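Local structure of Slr1964 protein (Synechocystis sp., 4JDX) at residues Trp15-Leu26 / Glu97-Lys105; Leu38-Ala46 / Trp56-Ala64. The protein accelerates the return of the orange carotenoid protein from its active red form to the orange form, restoring phycobilisome fluorescence after non-photochemical quenching. All blocks are in the same frame, centred on the assembly; numbering follows the deposited sequence.

Contact 1. Residues Trp15-Leu26 / Glu97-Lys105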
ATOM      1  N   TRP A  15      38.803  -0.761  -5.154  1.00 86.13           N
ATOM      2  CA  TRP A  15      38.013  -1.941  -5.480  1.00 69.10           C
ATOM      3  C   TRP A  15      38.475  -2.544  -6.799  1.00 65.76           C
ATOM      4  O   TRP A  15      38.532  -1.859  -7.818  1.00 67.73           O
ATOM      5  CB  TRP A  15      36.528  -1.583  -5.569  1.00 58.17           C
ATOM      6  CG  TRP A  15      35.870  -1.426  -4.231  1.00 56.91           C
ATOM      7  CD1 TRP A  15      36.101  -0.445  -3.315  1.00 58.26           C
ATOM      8  CD2 TRP A  15      34.871  -2.280  -3.662  1.00 56.39           C
ATOM      9  NE1 TRP A  15      35.308  -0.635  -2.209  1.00 53.02           N
ATOM     10  CE2 TRP A  15      34.546  -1.752  -2.398  1.00 46.97           C
ATOM     11  CE3 TRP A  15      34.222  -3.436  -4.101  1.00 59.40           C
ATOM     12  CZ2 TRP A  15      33.598  -2.346  -1.567  1.00 50.31           C
ATOM     13  CZ3 TRP A  15      33.284  -4.021  -3.274  1.00 53.89           C
ATOM     14  CH2 TRP A  15      32.981  -3.476  -2.023  1.00 55.94           C
ATOM     15  N   SER A  16      38.811  -3.828  -6.774  1.00 68.31           N
ATOM     16  CA  SER A  16      39.185  -4.533  -7.990  1.00 63.04           C
ATOM     17  C   SER A  16      37.955  -4.729  -8.862  1.00 63.23           C
ATOM     18  O   SER A  16      36.823  -4.631  -8.389  1.00 56.81           O
ATOM     19  CB  SER A  16      39.787  -5.896  -7.657  1.00 55.97           C
ATOM     20  OG  SER A  16      38.816  -6.733  -7.054  1.00 58.15           O
ATOM     21  N   GLN A  17      38.185  -5.007 -10.139  1.00 56.10           N
ATOM     22  CA  GLN A  17      37.111  -5.307 -11.071  1.00 57.22           C
ATOM     23  C   GLN A  17      36.310  -6.502 -10.567  1.00 54.51           C
ATOM     24  O   GLN A  17      35.078  -6.488 -10.572  1.00 51.45           O
ATOM     25  CB  GLN A  17      37.703  -5.615 -12.444  1.00 66.49           C
ATOM     26  CG  GLN A  17      36.686  -5.759 -13.556  1.00 79.89           C
ATOM     27  CD  GLN A  17      37.341  -5.873 -14.917  1.00 86.82           C
ATOM     28  OE1 GLN A  17      38.554  -5.718 -15.047  1.00 99.51           O
ATOM     29  NE2 GLN A  17      36.542  -6.147 -15.940  1.00 91.58           N
ATOM     30  N   ALA A  18      37.024  -7.529 -10.118  1.00 58.38           N
ATOM     31  CA  ALA A  18      36.404  -8.755  -9.628  1.00 52.74           C
ATOM     32  C   ALA A  18      35.522  -8.479  -8.414  1.00 48.83           C
ATOM     33  O   ALA A  18      34.445  -9.057  -8.274  1.00 57.17           O
ATOM     34  CB  ALA A  18      37.477  -9.789  -9.286  1.00 53.84           C
ATOM     35  N   GLU A  19      35.982  -7.591  -7.538  1.00 47.50           N
ATOM     36  CA  GLU A  19      35.231  -7.238  -6.338  1.00 47.01           C
ATOM     37  C   GLU A  19      33.934  -6.503  -6.674  1.00 53.67           C
ATOM     38  O   GLU A  19      32.876  -6.820  -6.130  1.00 56.26           O
ATOM     39  CB  GLU A  19      36.089  -6.389  -5.397  1.00 46.51           C
ATOM     40  CG  GLU A  19      37.084  -7.198  -4.581  1.00 51.40           C
ATOM     41  CD  GLU A  19      37.946  -6.338  -3.682  1.00 51.33           C
ATOM     42  OE1 GLU A  19      38.445  -5.295  -4.155  1.00 49.36           O
ATOM     43  OE2 GLU A  19      38.118  -6.701  -2.497  1.00 49.43           O
ATOM     44  N   THR A  20      34.017  -5.529  -7.575  1.00 58.94           N
ATOM     45  CA  THR A  20      32.854  -4.724  -7.938  1.00 61.62           C
ATOM     46  C   THR A  20      31.820  -5.560  -8.687  1.00 54.57           C
ATOM     47  O   THR A  20      30.615  -5.380  -8.512  1.00 57.66           O
ATOM     48  CB  THR A  20      33.253  -3.523  -8.821  1.00 70.18           C
ATOM     49  OG1 THR A  20      33.952  -3.991  -9.982  1.00 87.66           O
ATOM     50  CG2 THR A  20      34.143  -2.557  -8.054  1.00 63.04           C
ATOM     51  N   GLN A  21      32.299  -6.481  -9.515  1.00 57.59           N
ATOM     52  CA  GLN A  21      31.421  -7.302 -10.339  1.00 56.65           C
ATOM     53  C   GLN A  21      30.666  -8.327  -9.496  1.00 52.07           C
ATOM     54  O   GLN A  21      29.465  -8.528  -9.680  1.00 51.15           O
ATOM     55  CB  GLN A  21      32.227  -8.007 -11.432  1.00 60.85           C
ATOM     56  CG  GLN A  21      31.393  -8.878 -12.356  1.00 71.59           C
ATOM     57  CD  GLN A  21      32.197  -9.434 -13.516  1.00 83.64           C
ATOM     58  OE1 GLN A  21      33.342  -9.038 -13.737  1.00 82.95           O
ATOM     59  NE2 GLN A  21      31.602 -10.356 -14.264  1.00 79.93           N
ATOM     60  N   SER A  22      31.370  -8.969  -8.568  1.00 51.63           N
ATOM     61  CA  SER A  22      30.754  -9.970  -7.704  1.00 53.67           C
ATOM     62  C   SER A  22      29.876  -9.320  -6.637  1.00 49.55           C
ATOM     63  O   SER A  22      28.918  -9.927  -6.156  1.00 46.80           O
ATOM     64  CB  SER A  22      31.821 -10.846  -7.045  1.00 44.96           C
ATOM     65  OG  SER A  22      32.211 -11.895  -7.909  1.00 56.46           O
ATOM     66  N   ALA A  23      30.205  -8.084  -6.273  1.00 40.13           N
ATOM     67  CA  ALA A  23      29.402  -7.334  -5.314  1.00 44.34           C
ATOM     68  C   ALA A  23      28.040  -7.027  -5.925  1.00 44.08           C
ATOM     69  O   ALA A  23      27.008  -7.149  -5.262  1.00 52.13           O
ATOM     70  CB  ALA A  23      30.112  -6.048  -4.914  1.00 38.26           C
ATOM     71  N   HIS A  24      28.046  -6.636  -7.195  1.00 40.43           N
ATOM     72  CA  HIS A  24      26.815  -6.361  -7.928  1.00 48.06           C
ATOM     73  C   HIS A  24      25.938  -7.603  -7.987  1.00 44.67           C
ATOM     74  O   HIS A  24      24.723  -7.530  -7.793  1.00 51.40           O
ATOM     75  CB  HIS A  24      27.131  -5.893  -9.350  1.00 42.22           C
ATOM     76  CG  HIS A  24      27.661  -4.496  -9.424  1.00 50.82           C
ATOM     77  ND1 HIS A  24      28.400  -4.036 -10.494  1.00 60.13           N
ATOM     78  CD2 HIS A  24      27.555  -3.454  -8.566  1.00 54.96           C
ATOM     79  CE1 HIS A  24      28.729  -2.774 -10.289  1.00 62.70           C
ATOM     80  NE2 HIS A  24      28.228  -2.396  -9.126  1.00 54.65           N
ATOM     81  N   ALA A  25      26.564  -8.746  -8.252  1.00 41.21           N
ATOM     82  CA  ALA A  25      25.841 -10.002  -8.377  1.00 44.51           C
ATOM     83  C   ALA A  25      25.237 -10.384  -7.032  1.00 42.41           C
ATOM     84  O   ALA A  25      24.163 -10.986  -6.967  1.00 52.01           O
ATOM     85  CB  ALA A  25      26.770 -11.100  -8.877  1.00 44.58           C
ATOM     86  N   LEU A  26      25.928 -10.020  -5.959  1.00 40.16           N
ATOM     87  CA  LEU A  26      25.464 -10.331  -4.614  1.00 52.04           C
ATOM     88  C   LEU A  26      24.349  -9.374  -4.200  1.00 43.94           C
ATOM     89  O   LEU A  26      23.426  -9.756  -3.481  1.00 46.10           O
ATOM     90  CB  LEU A  26      26.622 -10.266  -3.616  1.00 44.29           C
ATOM     91  CG  LEU A  26      26.242 -10.581  -2.170  1.00 40.10           C
ATOM     92  CD1 LEU A  26      25.464 -11.894  -2.094  1.00 49.73           C
ATOM     93  CD2 LEU A  26      27.486 -10.628  -1.293  1.00 45.28           C
ATOM     94  N   GLU A  97      29.319 -15.490   1.776  1.00 50.78           N
ATOM     95  CA  GLU A  97      29.174 -14.941   0.431  1.00 50.78           C
ATOM     96  C   GLU A  97      30.054 -13.707   0.218  1.00 51.15           C
ATOM     97  O   GLU A  97      30.024 -13.094  -0.851  1.00 38.89           O
ATOM     98  CB  GLU A  97      27.705 -14.590   0.171  1.00 41.81           C
ATOM     99  CG  GLU A  97      26.779 -15.795   0.190  1.00 39.21           C
ATOM    100  CD  GLU A  97      25.317 -15.426   0.038  1.00 47.76           C
ATOM    101  OE1 GLU A  97      24.922 -14.331   0.490  1.00 46.62           O
ATOM    102  OE2 GLU A  97      24.561 -16.236  -0.539  1.00 53.80           O
ATOM    103  N   LEU A  98      30.839 -13.356   1.233  1.00 50.82           N
ATOM    104  CA  LEU A  98      31.699 -12.176   1.177  1.00 54.90           C
ATOM    105  C   LEU A  98      33.159 -12.529   0.906  1.00 46.42           C
ATOM    106  O   LEU A  98      34.016 -11.648   0.856  1.00 50.56           O
ATOM    107  CB  LEU A  98      31.610 -11.414   2.499  1.00 55.58           C
ATOM    108  CG  LEU A  98      30.225 -10.879   2.861  1.00 57.71           C
ATOM    109  CD1 LEU A  98      30.218 -10.349   4.290  1.00 60.81           C
ATOM    110  CD2 LEU A  98      29.802  -9.802   1.870  1.00 56.98           C
ATOM    111  N   THR A  99      33.437 -13.815   0.717  1.00 43.52           N
ATOM    112  CA  THR A  99      34.810 -14.303   0.643  1.00 47.56           C
ATOM    113  C   THR A  99      35.532 -13.915  -0.650  1.00 45.63           C
ATOM    114  O   THR A  99      36.719 -14.200  -0.807  1.00 53.01           O
ATOM    115  CB  THR A  99      34.858 -15.835   0.783  1.00 47.28           C
ATOM    116  OG1 THR A  99      34.146 -16.435  -0.307  1.00 52.79           O
ATOM    117  CG2 THR A  99      34.240 -16.277   2.104  1.00 39.40           C
ATOM    118  N   PHE A 100      34.823 -13.271  -1.573  1.00 48.86           N
ATOM    119  CA  PHE A 100      35.447 -12.791  -2.803  1.00 48.62           C
ATOM    120  C   PHE A 100      36.105 -11.439  -2.543  1.00 52.07           C
ATOM    121  O   PHE A 100      36.947 -10.983  -3.320  1.00 49.89           O
ATOM    122  CB  PHE A 100      34.419 -12.680  -3.934  1.00 39.60           C
ATOM    123  CG  PHE A 100      33.397 -11.596  -3.723  1.00 40.78           C
ATOM    124  CD1 PHE A 100      33.631 -10.307  -4.170  1.00 41.96           C
ATOM    125  CD2 PHE A 100      32.204 -11.864  -3.078  1.00 42.71           C
ATOM    126  CE1 PHE A 100      32.697  -9.311  -3.975  1.00 49.16           C
ATOM    127  CE2 PHE A 100      31.268 -10.869  -2.881  1.00 50.65           C
ATOM    128  CZ  PHE A 100      31.514  -9.593  -3.330  1.00 51.82           C
ATOM    129  N   LEU A 101      35.723 -10.812  -1.434  1.00 38.66           N
ATOM    130  CA  LEU A 101      36.275  -9.520  -1.048  1.00 47.15           C
ATOM    131  C   LEU A 101      37.619  -9.660  -0.344  1.00 48.98           C
ATOM    132  O   LEU A 101      37.958 -10.728   0.164  1.00 42.17           O
ATOM    133  CB  LEU A 101      35.308  -8.790  -0.118  1.00 39.07           C
ATOM    134  CG  LEU A 101      33.962  -8.389  -0.716  1.00 43.09           C
ATOM    135  CD1 LEU A 101      33.059  -7.842   0.380  1.00 38.07           C
ATOM    136  CD2 LEU A 101      34.157  -7.370  -1.835  1.00 45.11           C
ATOM    137  N   ALA A 102      38.375  -8.567  -0.318  1.00 50.29           N
ATOM    138  CA  ALA A 102      39.597  -8.493   0.470  1.00 48.50           C
ATOM    139  C   ALA A 102      39.277  -8.787   1.932  1.00 46.16           C
ATOM    140  O   ALA A 102      38.178  -8.502   2.404  1.00 58.21           O
ATOM    141  CB  ALA A 102      40.233  -7.117   0.332  1.00 46.15           C
ATOM    142  N   ALA A 103      40.245  -9.357   2.642  1.00 57.78           N
ATOM    143  CA  ALA A 103      40.059  -9.758   4.033  1.00 58.44           C
ATOM    144  C   ALA A 103      39.674  -8.576   4.921  1.00 50.64           C
ATOM    145  O   ALA A 103      38.843  -8.714   5.819  1.00 49.77           O
ATOM    146  CB  ALA A 103      41.329 -10.421   4.556  1.00 55.98           C
ATOM    147  N   ASP A 104      40.281  -7.418   4.670  1.00 43.66           N
ATOM    148  CA  ASP A 104      40.038  -6.236   5.494  1.00 47.28           C
ATOM    149  C   ASP A 104      38.595  -5.745   5.360  1.00 44.71           C
ATOM    150  O   ASP A 104      37.989  -5.303   6.335  1.00 47.00           O
ATOM    151  CB  ASP A 104      41.031  -5.115   5.150  1.00 49.88           C
ATOM    152  CG  ASP A 104      41.021  -4.745   3.678  1.00 55.22           C
ATOM    153  OD1 ASP A 104      40.328  -5.421   2.891  1.00 61.77           O
ATOM    154  OD2 ASP A 104      41.722  -3.780   3.308  1.00 56.89           O
ATOM    155  N   LYS A 105      38.044  -5.839   4.154  1.00 52.30           N
ATOM    156  CA  LYS A 105      36.655  -5.459   3.915  1.00 51.79           C
ATOM    157  C   LYS A 105      35.697  -6.397   4.638  1.00 46.83           C
ATOM    158  O   LYS A 105      34.718  -5.954   5.236  1.00 50.22           O
ATOM    159  CB  LYS A 105      36.353  -5.466   2.417  1.00 59.26           C
ATOM    160  CG  LYS A 105      37.036  -4.349   1.658  1.00 62.57           C
ATOM    161  CD  LYS A 105      36.998  -4.583   0.162  1.00 58.20           C
ATOM    162  CE  LYS A 105      37.796  -3.520  -0.567  1.00 61.42           C
ATOM    163  NZ  LYS A 105      38.225  -3.982  -1.907  1.00 71.75           N
TER
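The first turns of helix 17-47 come closest to the loop leading into helix 103-114 at Glu19 and Leu101, whose CA atoms lie 5.9 Å apart. Glu19, long and rich in acceptors, carries the polar half. Its OE2 takes the backbone N of Ala102, the N-cap residue of helix 103-114, nearly along the C-O axis at 2.9 Å. Lys105 NZ bridges both oxygens, 2.6 Å from Glu19 OE1 and, on the syn side but 32° out of the carboxylate plane, 2.8 Å from Glu19 OE2. The anti lone pair of OE1 accepts from Ser16 N, and Ser16 OG receives Glu19 N, completing a capping box. Lys105 places NZ over the five-membered ring of Trp15, a cation-pi contact 4.1 Å from the centroid and 8° off the normal; Pro14 O is a further acceptor. The broad indole also meets Leu101 CD2 obliquely through CZ3. Phe100, its CG set between backbone N and carbonyl carbon (chi1 68°), turns its ring against the helix: Ser22 CB sits over one face, 3.6 Å from the centroid, Leu101 CG over the other, with Glu19 O (3.3 Å from Phe100 CE1) and Leu26 CD2 at the edge. Leu26 CD1 rests against Glu97 OE1, and Glu97 OE2 forms a salt bridge with Arg33. One buried carboxylate thus joins two helix starts, its charge offset by the lysine and probably favoured by both helix dipoles.

Contact 2. Residues Leu38-Ala46 / Trp56-Ala64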
ATOM      1  N   LEU A  38       9.493  -9.947   1.596  1.00 41.96           N
ATOM      2  CA  LEU A  38       8.467  -8.914   1.568  1.00 39.50           C
ATOM      3  C   LEU A  38       7.129  -9.505   1.153  1.00 57.70           C
ATOM      4  O   LEU A  38       6.115  -9.333   1.830  1.00 45.91           O
ATOM      5  CB  LEU A  38       8.851  -7.807   0.588  1.00 38.15           C
ATOM      6  CG  LEU A  38       7.792  -6.715   0.413  1.00 49.65           C
ATOM      7  CD1 LEU A  38       7.427  -6.120   1.766  1.00 52.47           C
ATOM      8  CD2 LEU A  38       8.277  -5.636  -0.548  1.00 46.58           C
ATOM      9  N   LEU A  39       7.138 -10.200   0.023  1.00 44.54           N
ATOM     10  CA  LEU A  39       5.943 -10.832  -0.506  1.00 47.35           C
ATOM     11  C   LEU A  39       5.280 -11.723   0.544  1.00 50.47           C
ATOM     12  O   LEU A  39       4.069 -11.659   0.747  1.00 56.63           O
ATOM     13  CB  LEU A  39       6.301 -11.652  -1.743  1.00 42.03           C
ATOM     14  CG  LEU A  39       5.134 -12.310  -2.472  1.00 52.21           C
ATOM     15  CD1 LEU A  39       4.027 -11.295  -2.747  1.00 60.81           C
ATOM     16  CD2 LEU A  39       5.624 -12.956  -3.763  1.00 51.41           C
ATOM     17  N   ALA A  40       6.085 -12.542   1.215  1.00 49.03           N
ATOM     18  CA  ALA A  40       5.582 -13.494   2.202  1.00 48.83           C
ATOM     19  C   ALA A  40       4.872 -12.790   3.357  1.00 49.19           C
ATOM     20  O   ALA A  40       3.783 -13.195   3.764  1.00 45.31           O
ATOM     21  CB  ALA A  40       6.725 -14.356   2.732  1.00 38.55           C
ATOM     22  N   THR A  41       5.493 -11.739   3.885  1.00 39.60           N
ATOM     23  CA  THR A  41       4.910 -10.990   4.994  1.00 57.90           C
ATOM     24  C   THR A  41       3.609 -10.326   4.561  1.00 44.51           C
ATOM     25  O   THR A  41       2.589 -10.435   5.238  1.00 45.14           O
ATOM     26  CB  THR A  41       5.870  -9.902   5.533  1.00 60.21           C
ATOM     27  OG1 THR A  41       6.211  -8.987   4.485  1.00 71.94           O
ATOM     28  CG2 THR A  41       7.133 -10.529   6.102  1.00 54.57           C
ATOM     29  N   VAL A  42       3.660  -9.643   3.423  1.00 42.25           N
ATOM     30  CA  VAL A  42       2.494  -8.975   2.862  1.00 53.76           C
ATOM     31  C   VAL A  42       1.355  -9.965   2.671  1.00 55.99           C
ATOM     32  O   VAL A  42       0.226  -9.730   3.105  1.00 53.09           O
ATOM     33  CB  VAL A  42       2.830  -8.340   1.497  1.00 48.00           C
ATOM     34  CG1 VAL A  42       1.558  -7.899   0.761  1.00 51.50           C
ATOM     35  CG2 VAL A  42       3.792  -7.175   1.681  1.00 62.97           C
ATOM     36  N   GLN A  43       1.666 -11.075   2.013  1.00 55.02           N
ATOM     37  CA  GLN A  43       0.682 -12.109   1.730  1.00 52.54           C
ATOM     38  C   GLN A  43       0.092 -12.645   3.028  1.00 56.37           C
ATOM     39  O   GLN A  43      -1.038 -13.135   3.054  1.00 65.19           O
ATOM     40  CB  GLN A  43       1.336 -13.248   0.946  1.00 41.11           C
ATOM     41  CG  GLN A  43       0.544 -13.707  -0.262  1.00 57.37           C
ATOM     42  CD  GLN A  43       1.387 -14.498  -1.244  1.00 51.94           C
ATOM     43  OE1 GLN A  43       2.545 -14.807  -0.976  1.00 62.28           O
ATOM     44  NE2 GLN A  43       0.808 -14.825  -2.391  1.00 57.01           N
ATOM     45  N   ALA A  44       0.860 -12.529   4.107  1.00 52.77           N
ATOM     46  CA  ALA A  44       0.479 -13.101   5.391  1.00 53.78           C
ATOM     47  C   ALA A  44      -0.427 -12.156   6.172  1.00 53.14           C
ATOM     48  O   ALA A  44      -1.532 -12.528   6.564  1.00 54.02           O
ATOM     49  CB  ALA A  44       1.725 -13.435   6.204  1.00 43.25           C
ATOM     50  N   GLN A  45       0.040 -10.929   6.386  1.00 46.91           N
ATOM     51  CA  GLN A  45      -0.695  -9.972   7.205  1.00 67.12           C
ATOM     52  C   GLN A  45      -1.912  -9.422   6.461  1.00 67.70           C
ATOM     53  O   GLN A  45      -2.689  -8.645   7.014  1.00 71.70           O
ATOM     54  CB  GLN A  45       0.219  -8.834   7.675  1.00 65.52           C
ATOM     55  CG  GLN A  45       0.779  -7.970   6.565  1.00 63.45           C
ATOM     56  CD  GLN A  45       1.599  -6.802   7.089  1.00 71.13           C
ATOM     57  OE1 GLN A  45       2.810  -6.737   6.880  1.00 70.49           O
ATOM     58  NE2 GLN A  45       0.938  -5.870   7.767  1.00 66.64           N
ATOM     59  N   ALA A  46      -2.071  -9.842   5.209  1.00 58.57           N
ATOM     60  CA  ALA A  46      -3.238  -9.481   4.416  1.00 56.45           C
ATOM     61  C   ALA A  46      -4.346 -10.507   4.634  1.00 57.93           C
ATOM     62  O   ALA A  46      -5.531 -10.176   4.574  1.00 52.18           O
ATOM     63  CB  ALA A  46      -2.870  -9.396   2.940  1.00 63.53           C
ATOM     64  N   TRP A  56      -4.800  -0.509   6.457  1.00 54.43           N
ATOM     65  CA  TRP A  56      -4.065   0.747   6.350  1.00 54.72           C
ATOM     66  C   TRP A  56      -2.655   0.597   6.916  1.00 64.68           C
ATOM     67  O   TRP A  56      -1.712   1.224   6.432  1.00 64.25           O
ATOM     68  CB  TRP A  56      -4.809   1.875   7.070  1.00 61.61           C
ATOM     69  CG  TRP A  56      -6.192   2.141   6.528  1.00 71.27           C
ATOM     70  CD1 TRP A  56      -7.349   2.249   7.246  1.00 74.83           C
ATOM     71  CD2 TRP A  56      -6.559   2.324   5.154  1.00 69.02           C
ATOM     72  NE1 TRP A  56      -8.408   2.493   6.407  1.00 76.23           N
ATOM     73  CE2 TRP A  56      -7.950   2.543   5.118  1.00 76.36           C
ATOM     74  CE3 TRP A  56      -5.846   2.327   3.953  1.00 67.77           C
ATOM     75  CZ2 TRP A  56      -8.641   2.760   3.928  1.00 70.07           C
ATOM     76  CZ3 TRP A  56      -6.534   2.543   2.774  1.00 69.07           C
ATOM     77  CH2 TRP A  56      -7.916   2.757   2.771  1.00 74.69           C
ATOM     78  N   LYS A  57      -2.516  -0.237   7.941  1.00 63.59           N
ATOM     79  CA  LYS A  57      -1.207  -0.537   8.508  1.00 65.29           C
ATOM     80  C   LYS A  57      -0.355  -1.244   7.465  1.00 54.53           C
ATOM     81  O   LYS A  57       0.831  -0.952   7.313  1.00 53.68           O
ATOM     82  CB  LYS A  57      -1.347  -1.427   9.741  1.00 54.68           C
ATOM     83  CG  LYS A  57      -1.935  -0.727  10.947  1.00 63.46           C
ATOM     84  CD  LYS A  57      -1.905  -1.625  12.169  1.00 78.53           C
ATOM     85  CE  LYS A  57      -2.670  -1.015  13.330  1.00 77.63           C
ATOM     86  NZ  LYS A  57      -4.139  -1.126  13.131  1.00 82.46           N
ATOM     87  N   LEU A  58      -0.976  -2.176   6.750  1.00 55.91           N
ATOM     88  CA  LEU A  58      -0.306  -2.906   5.683  1.00 49.29           C
ATOM     89  C   LEU A  58       0.123  -1.940   4.593  1.00 49.49           C
ATOM     90  O   LEU A  58       1.232  -2.021   4.067  1.00 47.01           O
ATOM     91  CB  LEU A  58      -1.245  -3.958   5.095  1.00 48.62           C
ATOM     92  CG  LEU A  58      -0.775  -4.617   3.796  1.00 54.30           C
ATOM     93  CD1 LEU A  58       0.511  -5.412   4.020  1.00 44.24           C
ATOM     94  CD2 LEU A  58      -1.881  -5.494   3.223  1.00 49.53           C
ATOM     95  N   HIS A  59      -0.774  -1.023   4.255  1.00 55.11           N
ATOM     96  CA  HIS A  59      -0.491  -0.015   3.248  1.00 54.20           C
ATOM     97  C   HIS A  59       0.723   0.821   3.638  1.00 59.14           C
ATOM     98  O   HIS A  59       1.608   1.070   2.818  1.00 62.53           O
ATOM     99  CB  HIS A  59      -1.698   0.896   3.064  1.00 49.68           C
ATOM    100  CG  HIS A  59      -1.441   2.047   2.143  1.00 49.99           C
ATOM    101  ND1 HIS A  59      -1.266   1.886   0.789  1.00 51.83           N
ATOM    102  CD2 HIS A  59      -1.315   3.371   2.390  1.00 59.42           C
ATOM    103  CE1 HIS A  59      -1.053   3.068   0.234  1.00 57.02           C
ATOM    104  NE2 HIS A  59      -1.077   3.984   1.181  1.00 61.49           N
ATOM    105  N   ASP A  60       0.758   1.252   4.896  1.00 54.91           N
ATOM    106  CA  ASP A  60       1.863   2.058   5.399  1.00 58.48           C
ATOM    107  C   ASP A  60       3.163   1.271   5.308  1.00 56.33           C
ATOM    108  O   ASP A  60       4.209   1.810   4.944  1.00 63.54           O
ATOM    109  CB  ASP A  60       1.608   2.467   6.850  1.00 57.46           C
ATOM    110  CG  ASP A  60       0.410   3.385   7.000  1.00 59.43           C
ATOM    111  OD1 ASP A  60       0.023   4.034   6.005  1.00 57.80           O
ATOM    112  OD2 ASP A  60      -0.139   3.461   8.119  1.00 58.05           O
ATOM    113  N   PHE A  61       3.081  -0.011   5.645  1.00 58.82           N
ATOM    114  CA  PHE A  61       4.231  -0.906   5.600  1.00 57.38           C
ATOM    115  C   PHE A  61       4.814  -1.000   4.190  1.00 56.85           C
ATOM    116  O   PHE A  61       6.022  -0.859   4.004  1.00 64.72           O
ATOM    117  CB  PHE A  61       3.828  -2.295   6.106  1.00 62.64           C
ATOM    118  CG  PHE A  61       4.892  -3.343   5.928  1.00 58.34           C
ATOM    119  CD1 PHE A  61       5.945  -3.443   6.816  1.00 53.12           C
ATOM    120  CD2 PHE A  61       4.833  -4.235   4.872  1.00 57.26           C
ATOM    121  CE1 PHE A  61       6.921  -4.407   6.651  1.00 62.29           C
ATOM    122  CE2 PHE A  61       5.804  -5.200   4.704  1.00 57.62           C
ATOM    123  CZ  PHE A  61       6.849  -5.286   5.594  1.00 48.30           C
ATOM    124  N   LEU A  62       3.955  -1.237   3.202  1.00 52.93           N
ATOM    125  CA  LEU A  62       4.388  -1.325   1.806  1.00 48.86           C
ATOM    126  C   LEU A  62       5.004  -0.020   1.319  1.00 45.84           C
ATOM    127  O   LEU A  62       6.044  -0.022   0.661  1.00 57.01           O
ATOM    128  CB  LEU A  62       3.212  -1.688   0.899  1.00 47.27           C
ATOM    129  CG  LEU A  62       2.886  -3.173   0.764  1.00 58.80           C
ATOM    130  CD1 LEU A  62       1.511  -3.352   0.136  1.00 63.68           C
ATOM    131  CD2 LEU A  62       3.959  -3.880  -0.059  1.00 67.96           C
ATOM    132  N   SER A  63       4.346   1.093   1.628  1.00 55.92           N
ATOM    133  CA  SER A  63       4.835   2.404   1.224  1.00 60.08           C
ATOM    134  C   SER A  63       6.262   2.593   1.712  1.00 51.44           C
ATOM    135  O   SER A  63       7.125   3.077   0.980  1.00 53.74           O
ATOM    136  CB  SER A  63       3.954   3.514   1.799  1.00 65.11           C
ATOM    137  OG  SER A  63       2.704   3.621   1.124  1.00 72.42           O
ATOM    138  N   ALA A  64       6.499   2.192   2.955  1.00 52.51           N
ATOM    139  CA  ALA A  64       7.779   2.413   3.613  1.00 53.68           C
ATOM    140  C   ALA A  64       8.828   1.441   3.093  1.00 51.96           C
ATOM    141  O   ALA A  64       9.931   1.844   2.722  1.00 57.89           O
ATOM    142  CB  ALA A  64       7.623   2.265   5.123  1.00 52.49           C
TER
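An antiparallel helical hairpin brings helix 17-47 alongside helix 53-70, and Phe61 acts as a knob, seated in a hole formed by Leu38, Thr41, Val42 and Gln45. With CG anti to the backbone N (chi1 172°), its ring reaches across to the partner helix. Leu38 CD1 approaches Phe61 CE2 to 3.5 Å, the two side chains running in opposite directions; Val42 CG2 lies at the ring edge, and Gln45 OE1 stands 3.8 Å above one face of the Phe61 ring, displaced toward its rim, the amide turned 45° to it. The Thr41 hydroxyl, OG1 3.8 Å from Phe61 CE2, is tied back to Leu38 O, so that its polarity is met within its own helix while it borders the ring. The segment axes run 169° apart in direction and 10.5 Å apart at closest approach, a spacing with room for such large side chains. One turn earlier, Leu58 divides its branches: CD1 packs on Gln45, 3.5 Å from Gln45 CD, and CD2 meets Ala46 CB, whose small size accommodates it. Val42 uses both branches, CG1 toward Leu58 CD1 and CG2 toward Phe61 and Leu62 CD2. The second subunit packs here, its Leu55 on Val42 and its His59 on Leu62.

Overall arrangement
From the N terminus the chain enters contact 1 at once, with the start of helix 17-47, and the same helix supplies the first half of contact 2 near its C-terminal end. A short turn then leads into helix 53-70, whose early part closes the small loop of contact 2, 10 residues along. The chain continues through the remainder of that helix and helix 80-89 before the segment 97-105 returns to residues 15-26, closing a much larger loop that encloses the smaller one. The two contacts do not touch: their centres lie about 33 Å apart, on opposite sides of the chain's centre. Contact 1 ties the C-terminal region to the N terminus; contact 2 closes the hairpin that meets the second subunit.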